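Local coordinates for sensor protein (Shewanella oneidensis, PDB 3LIC), which probably senses an as yet unassigned extracellular signal through its PDC-fold domain and relays it to its own intracellular histidine kinase, at residues Ser23-Gln26 against Phe27-His31; Asp41-Gly44 against Leu45-Lys49; Ala247-Ala250 against Lys251-Trp254. One frame throughout, in Å; residues are numbered along the deposited sequence.

Overall arrangement
The three contacts fall on the long helix 2-46, with the start of the loop that follows it, and on the hairpin joining strands 241-248 and 255-261. Along the chain, interaction 1 precedes interaction 2, which covers the helix's last turns and the first loop residues; their centres are about 27 Å apart. Interaction 3 follows far later, yet lies only about 10 Å, centre to centre, from interaction 1, and the two touch: Leu29 CD1 packs 3.5 Å from Trp254 CE3. The helix runs alongside a six-stranded and a five-stranded antiparallel sheet, consistent with two PDC modules in series. Interaction 1 lies midway, in contact with the hairpin of the five-stranded sheet, while interaction 2 closes the helix beside the six-stranded one.

Interaction 1 of 3, residues Ser23-Gln26 against Phe27-His31; sequences SRLQ and FLLEH
Gln26 NE2 donates to Glu30 OE2 at 3.0 Å, nearly straight at 167°, in a side-chain bond between residues i and i+4 of the long helix that runs past both sheets of this PDC-fold sensor domain. The acceptor lies in the plane of the Gln26 amide, but the donor reaches the carboxylate from above its plane, the two flat groups standing 87° apart. Gln26 carries CG anti to its N (chi1 -171°) and continues extended, whereas Glu30 sends CG beside its own N and back toward the preceding turn; the two chains therefore converge at their ends. The same residues are tied through the backbone, where Glu30 N meets Gln26 O at 2.9 Å, and Glu30 CG lies against that same oxygen.

Three further i to i+4 amide bonds, from Phe27, Leu28 and Leu29 to Ser23, Arg24 and Leu25, continue the helical pattern. Arg24 points away from the next turn, and its NH1 is hydrogen-bonded to the carbonyl oxygen of Leu176. On the surface, the Phe27 ring lies obliquely to the carbonyl of Ser23, with Phe27 CD2 3.3 Å from Ser23 O.

The buried side of the helix is leucine. Leu28 is covered by Leu172 and Gln175 of helix 172-176 and by Leu167 of strand 161-168, while Leu29 reaches Leu252 and Trp254. Within the helix, Leu25 and Leu29 mesh through their branches: Leu25 CD1 sits 3.6 Å from Leu29 CG.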
loop_
_atom_site.group_PDB
_atom_site.type_symbol
_atom_site.label_atom_id
_atom_site.label_comp_id
_atom_site.label_asym_id
_atom_site.label_seq_id
_atom_site.Cartn_x
_atom_site.Cartn_y
_atom_site.Cartn_z
ATOM N N SER A 23 7.254 10.079 -6.594
ATOM C CA SER A 23 8.607 9.771 -6.267
ATOM C C SER A 23 8.792 9.251 -4.838
ATOM O O SER A 23 9.483 8.255 -4.613
ATOM C CB SER A 23 9.402 11.076 -6.386
ATOM O OG SER A 23 10.616 10.828 -6.965
ATOM N N ARG A 24 8.294 9.996 -3.878
ATOM C CA ARG A 24 8.265 9.582 -2.476
ATOM C C ARG A 24 7.655 8.195 -2.371
ATOM O O ARG A 24 8.157 7.315 -1.684
ATOM C CB ARG A 24 7.406 10.558 -1.655
ATOM C CG ARG A 24 7.801 12.041 -1.876
ATOM C CD ARG A 24 7.392 13.017 -0.754
ATOM N NE ARG A 24 8.126 14.248 -1.001
ATOM C CZ ARG A 24 7.620 15.372 -1.500
ATOM N NH1 ARG A 24 6.323 15.492 -1.733
ATOM N NH2 ARG A 24 8.435 16.391 -1.724
ATOM N N LEU A 25 6.529 8.013 -3.058
ATOM C CA LEU A 25 5.802 6.781 -2.951
ATOM C C LEU A 25 6.676 5.684 -3.560
ATOM O O LEU A 25 6.759 4.625 -2.999
ATOM C CB LEU A 25 4.398 6.843 -3.605
ATOM C CG LEU A 25 3.648 5.498 -3.746
ATOM C CD1 LEU A 25 3.262 4.854 -2.458
ATOM C CD2 LEU A 25 2.412 5.669 -4.631
ATOM N N GLN A 26 7.354 5.943 -4.684
ATOM C CA GLN A 26 8.255 4.942 -5.255
ATOM C C GLN A 26 9.348 4.430 -4.301
ATOM O O GLN A 26 9.567 3.218 -4.172
ATOM C CB GLN A 26 8.953 5.512 -6.507
ATOM C CG GLN A 26 9.769 4.457 -7.318
ATOM C CD GLN A 26 10.727 5.117 -8.304
ATOM O OE1 GLN A 26 10.606 6.305 -8.621
ATOM N NE2 GLN A 26 11.704 4.353 -8.773
ATOM N N PHE A 27 10.063 5.366 -3.660
ATOM C CA PHE A 27 11.095 4.978 -2.744
ATOM C C PHE A 27 10.512 4.220 -1.498
ATOM O O PHE A 27 11.119 3.286 -1.025
ATOM C CB PHE A 27 12.028 6.180 -2.433
ATOM C CG PHE A 27 12.909 6.543 -3.619
ATOM C CD1 PHE A 27 13.977 5.710 -3.999
ATOM C CD2 PHE A 27 12.682 7.694 -4.350
ATOM C CE1 PHE A 27 14.767 6.018 -5.101
ATOM C CE2 PHE A 27 13.454 7.995 -5.448
ATOM C CZ PHE A 27 14.496 7.145 -5.830
ATOM N N LEU A 28 9.309 4.581 -1.041
ATOM C CA LEU A 28 8.654 3.927 0.062
ATOM C C LEU A 28 8.335 2.474 -0.288
ATOM O O LEU A 28 8.579 1.574 0.514
ATOM C CB LEU A 28 7.353 4.659 0.377
ATOM C CG LEU A 28 6.463 4.022 1.474
ATOM C CD1 LEU A 28 7.247 3.862 2.799
ATOM C CD2 LEU A 28 5.214 4.823 1.709
ATOM N N LEU A 29 7.815 2.242 -1.498
ATOM C CA LEU A 29 7.340 0.912 -1.895
ATOM C C LEU A 29 8.536 0.035 -2.232
ATOM O O LEU A 29 8.579 -1.146 -1.896
ATOM C CB LEU A 29 6.382 1.041 -3.113
ATOM C CG LEU A 29 5.030 1.786 -2.921
ATOM C CD1 LEU A 29 4.276 1.921 -4.267
ATOM C CD2 LEU A 29 4.132 1.079 -1.919
ATOM N N GLU A 30 9.577 0.634 -2.816
ATOM C CA GLU A 30 10.764 -0.140 -3.087
ATOM C C GLU A 30 11.500 -0.489 -1.784
ATOM O O GLU A 30 12.091 -1.576 -1.702
ATOM C CB GLU A 30 11.703 0.558 -4.082
ATOM C CG GLU A 30 11.009 0.769 -5.436
ATOM C CD GLU A 30 11.890 1.526 -6.436
ATOM O OE1 GLU A 30 12.914 2.084 -6.002
ATOM O OE2 GLU A 30 11.546 1.575 -7.650
ATOM N N HIS A 31 11.518 0.429 -0.800
ATOM C CA HIS A 31 12.119 0.116 0.504
ATOM C C HIS A 31 11.404 -1.111 1.159
ATOM O O HIS A 31 12.022 -2.024 1.667
ATOM C CB HIS A 31 12.059 1.359 1.414
ATOM C CG HIS A 31 12.660 1.138 2.761
ATOM N ND1 HIS A 31 12.261 1.837 3.889
ATOM C CD2 HIS A 31 13.601 0.264 3.171
ATOM C CE1 HIS A 31 12.942 1.413 4.939
ATOM N NE2 HIS A 31 13.774 0.464 4.523
#

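Interaction 2 of 3, residues Asp41-Gly44 against Leu45-Lys49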
loop_
_atom_site.group_PDB
_atom_site.type_symbol
_atom_site.label_atom_id
_atom_site.label_comp_id
_atom_site.label_asym_id
_atom_site.label_seq_id
_atom_site.Cartn_x
_atom_site.Cartn_y
_atom_site.Cartn_z
ATOM N N ASP A 41 14.652 -14.021 1.923
ATOM C CA ASP A 41 15.925 -14.522 1.441
ATOM C C ASP A 41 16.729 -15.103 2.629
ATOM O O ASP A 41 17.144 -16.260 2.571
ATOM C CB ASP A 41 16.668 -13.352 0.752
ATOM C CG ASP A 41 17.582 -13.806 -0.356
ATOM O OD1 ASP A 41 18.702 -13.278 -0.528
ATOM O OD2 ASP A 41 17.183 -14.707 -1.076
ATOM N N PHE A 42 16.909 -14.346 3.715
ATOM C CA PHE A 42 17.639 -14.865 4.900
ATOM C C PHE A 42 17.010 -16.166 5.438
ATOM O O PHE A 42 17.720 -17.172 5.691
ATOM C CB PHE A 42 17.795 -13.848 6.088
ATOM C CG PHE A 42 18.203 -12.372 5.662
ATOM C CD1 PHE A 42 18.878 -12.103 4.418
ATOM C CD2 PHE A 42 17.916 -11.268 6.508
ATOM C CE1 PHE A 42 19.235 -10.781 3.986
ATOM C CE2 PHE A 42 18.292 -9.936 6.100
ATOM C CZ PHE A 42 18.978 -9.684 4.841
ATOM N N ILE A 43 15.687 -16.137 5.656
ATOM C CA ILE A 43 15.003 -17.321 6.159
ATOM C C ILE A 43 15.201 -18.481 5.232
ATOM O O ILE A 43 15.616 -19.544 5.659
ATOM C CB ILE A 43 13.529 -17.084 6.319
ATOM C CG1 ILE A 43 13.330 -15.976 7.355
ATOM C CG2 ILE A 43 12.851 -18.383 6.731
ATOM C CD1 ILE A 43 11.892 -15.715 7.776
ATOM N N GLY A 44 14.950 -18.296 3.943
ATOM C CA GLY A 44 15.173 -19.401 3.015
ATOM C C GLY A 44 16.584 -20.017 2.921
ATOM O O GLY A 44 16.718 -21.233 2.753
ATOM N N LEU A 45 17.631 -19.203 2.987
ATOM C CA LEU A 45 19.007 -19.669 2.729
ATOM C C LEU A 45 19.773 -19.987 4.025
ATOM O O LEU A 45 20.492 -20.987 4.089
ATOM C CB LEU A 45 19.779 -18.621 1.907
ATOM C CG LEU A 45 19.286 -18.422 0.470
ATOM C CD1 LEU A 45 19.804 -17.123 -0.129
ATOM C CD2 LEU A 45 19.659 -19.580 -0.429
ATOM N N LEU A 46 19.597 -19.160 5.057
ATOM C CA LEU A 46 20.370 -19.270 6.277
ATOM C C LEU A 46 19.664 -19.864 7.527
ATOM O O LEU A 46 20.324 -20.262 8.464
ATOM C CB LEU A 46 20.850 -17.880 6.684
ATOM C CG LEU A 46 21.718 -17.097 5.692
ATOM C CD1 LEU A 46 22.078 -15.744 6.318
ATOM C CD2 LEU A 46 22.958 -17.886 5.282
ATOM N N ALA A 47 18.338 -19.901 7.561
ATOM C CA ALA A 47 17.659 -20.103 8.828
ATOM C C ALA A 47 17.671 -21.514 9.286
ATOM O O ALA A 47 17.512 -22.421 8.523
ATOM C CB ALA A 47 16.227 -19.595 8.773
ATOM N N ASP A 48 17.846 -21.652 10.582
ATOM C CA ASP A 48 17.805 -22.897 11.330
ATOM C C ASP A 48 16.315 -23.314 11.459
ATOM O O ASP A 48 15.519 -22.640 12.137
ATOM C CB ASP A 48 18.483 -22.612 12.693
ATOM C CG ASP A 48 18.177 -23.653 13.769
ATOM O OD1 ASP A 48 18.528 -24.833 13.595
ATOM O OD2 ASP A 48 17.610 -23.272 14.827
ATOM N N LYS A 49 15.933 -24.396 10.790
ATOM C CA LYS A 49 14.530 -24.770 10.780
ATOM C C LYS A 49 13.942 -25.204 12.136
ATOM O O LYS A 49 12.787 -25.616 12.200
ATOM C CB LYS A 49 14.197 -25.793 9.690
ATOM C CG LYS A 49 12.695 -26.139 9.664
ATOM C CD LYS A 49 12.166 -26.256 8.234
ATOM C CE LYS A 49 10.780 -26.910 8.193
ATOM N NZ LYS A 49 9.936 -26.256 7.132
#
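Leu45 folds back over the preceding turn toward Asp41, and its side chain can be followed atom by atom as an example of how the last turns of a helix pack on themselves. Leu45 CB lies 3.6 Å from Asp41 O, the oxygen that also accepts the Leu45 amide N at 3.0 Å, and it is equally close to the carbonyl carbon of Gly44. With CG set beside the backbone N (chi1 -67°), the chain turns back along the helix rather than onward, and CG stays near that same oxygen. At the tip, Leu45 CD1 passes over to the carboxylate of Asp41, where it lies 3.7 Å from Asp41 OD2. This is a methyl group resting against an acid, a van der Waals contact with no polar bond in it, and both residues lie on the surface.

The backbone records the helix running out. Phe42 O takes a firm bond from Leu46 N at 2.8 Å and a weak one from Leu45 N, so one carbonyl serves two successive amides. One residue further on, Ala47 N reaches Ile43 O only weakly, at 3.3 Å, and Ala47 is the first residue to leave helical backbone angles. Ala47 CB points back at the helix, 3.2 Å from Ile43 O, and meets Ile43 CG2 more loosely at 4.1 Å.

Ile43 is the buried member of the group. It and Ala47 both rest on Ile52, in the loop between helix 2-46 and helix 55-68, while earlier in that loop Lys49 forms a cation-pi contact with Phe160, just ahead of strand 161-168.

Interaction 3 of 3, residues Ala247-Ala250 against Lys251-Trp254; sequences AEVA and KLKW
Val249 and Trp254 close a beta-hairpin between strands 241-248 and 255-261 of the five-stranded antiparallel sheet: Val249 N donates to Trp254 O in a nearly straight bond, and Lys253 N returns a bond to Val249 O at 2.8 Å. Inside the turn a weak bond from Leu252 N to Ala250 O spans Lys251, whose positive phi (83°) and negative psi (-54°) describe a classic gamma turn.

Glu248 and Lys253 run side by side in the same direction, Glu248 CG lying 3.9 Å from Lys253 CA. Their charged ends stay short of a salt bridge, with 4.5 Å between Glu248 OE2 and Lys253 NZ. A water links the carboxylate to the Lys253 backbone, donating to Glu248 OE1 and to Lys253 O. With an alanine here, that water would probably be left without its carboxylate acceptor and the Lys253 chain without its flanking partner.

The Trp254 ring meets Trp132 edge-to-face. Val249 points its CB toward residues 251-254 and carries CG1 anti to the backbone N (chi1 180°), which leaves one methyl for each neighbour: Val249 CG1 approaches Leu252 CD1 at 4.2 Å, and Val249 CG2 lies 4.0 Å from Trp254 CB.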
loop_
_atom_site.group_PDB
_atom_site.type_symbol
_atom_site.label_atom_id
_atom_site.label_comp_id
_atom_site.label_asym_id
_atom_site.label_seq_id
_atom_site.Cartn_x
_atom_site.Cartn_y
_atom_site.Cartn_z
ATOM N N ALA A 247 0.514 11.331 -11.855
ATOM C CA ALA A 247 1.890 10.952 -12.137
ATOM C C ALA A 247 1.982 9.453 -11.954
ATOM O O ALA A 247 1.308 8.870 -11.102
ATOM C CB ALA A 247 2.842 11.641 -11.211
ATOM N N GLU A 248 2.837 8.837 -12.756
ATOM C CA GLU A 248 3.039 7.412 -12.677
ATOM C C GLU A 248 4.198 6.997 -11.726
ATOM O O GLU A 248 5.223 7.683 -11.597
ATOM C CB GLU A 248 3.260 6.873 -14.076
ATOM C CG GLU A 248 3.386 5.387 -14.070
ATOM C CD GLU A 248 2.984 4.784 -15.385
ATOM O OE1 GLU A 248 1.783 4.463 -15.529
ATOM O OE2 GLU A 248 3.869 4.651 -16.262
ATOM N N VAL A 249 4.003 5.904 -11.003
ATOM C CA VAL A 249 5.130 5.278 -10.278
ATOM C C VAL A 249 5.924 4.304 -11.197
ATOM O O VAL A 249 5.369 3.350 -11.777
ATOM C CB VAL A 249 4.609 4.557 -9.075
ATOM C CG1 VAL A 249 5.738 3.899 -8.323
ATOM C CG2 VAL A 249 3.856 5.507 -8.200
ATOM N N ALA A 250 7.223 4.539 -11.334
ATOM C CA ALA A 250 8.038 3.739 -12.242
ATOM C C ALA A 250 7.961 2.235 -11.911
ATOM O O ALA A 250 8.059 1.854 -10.738
ATOM C CB ALA A 250 9.442 4.230 -12.169
ATOM N N LYS A 251 7.745 1.385 -12.916
ATOM C CA LYS A 251 7.794 -0.094 -12.793
ATOM C C LYS A 251 6.492 -0.695 -12.281
ATOM O O LYS A 251 5.968 -1.613 -12.894
ATOM C CB LYS A 251 8.892 -0.597 -11.849
ATOM C CG LYS A 251 10.310 -0.348 -12.258
ATOM C CD LYS A 251 11.160 -1.516 -11.760
ATOM C CE LYS A 251 12.640 -1.229 -12.011
ATOM N NZ LYS A 251 12.956 -0.026 -11.197
ATOM N N LEU A 252 6.015 -0.205 -11.128
ATOM C CA LEU A 252 4.752 -0.657 -10.603
ATOM C C LEU A 252 3.587 -0.106 -11.396
ATOM O O LEU A 252 2.583 -0.792 -11.588
ATOM C CB LEU A 252 4.640 -0.254 -9.117
ATOM C CG LEU A 252 5.602 -0.966 -8.153
ATOM C CD1 LEU A 252 5.760 -0.088 -6.951
ATOM C CD2 LEU A 252 5.145 -2.408 -7.745
ATOM N N LYS A 253 3.723 1.131 -11.863
ATOM C CA LYS A 253 2.713 1.763 -12.707
ATOM C C LYS A 253 1.508 2.071 -11.867
ATOM O O LYS A 253 0.402 2.243 -12.373
ATOM C CB LYS A 253 2.328 0.823 -13.847
ATOM C CG LYS A 253 3.422 0.760 -14.875
ATOM C CD LYS A 253 3.594 -0.667 -15.303
ATOM C CE LYS A 253 4.294 -0.685 -16.637
ATOM N NZ LYS A 253 3.559 0.350 -17.435
ATOM N N TRP A 254 1.698 2.114 -10.556
ATOM C CA TRP A 254 0.701 2.793 -9.772
ATOM C C TRP A 254 0.724 4.276 -10.181
ATOM O O TRP A 254 1.763 4.767 -10.734
ATOM C CB TRP A 254 0.990 2.653 -8.288
ATOM C CG TRP A 254 0.971 1.253 -7.807
ATOM C CD1 TRP A 254 0.988 0.093 -8.567
ATOM C CD2 TRP A 254 0.985 0.830 -6.431
ATOM N NE1 TRP A 254 0.987 -1.000 -7.731
ATOM C CE2 TRP A 254 0.988 -0.572 -6.425
ATOM C CE3 TRP A 254 0.947 1.514 -5.216
ATOM C CZ2 TRP A 254 1.007 -1.303 -5.253
ATOM C CZ3 TRP A 254 0.958 0.789 -4.056
ATOM C CH2 TRP A 254 0.999 -0.602 -4.079
HETATM O O HOH W 1 -0.251 2.965 -14.971
#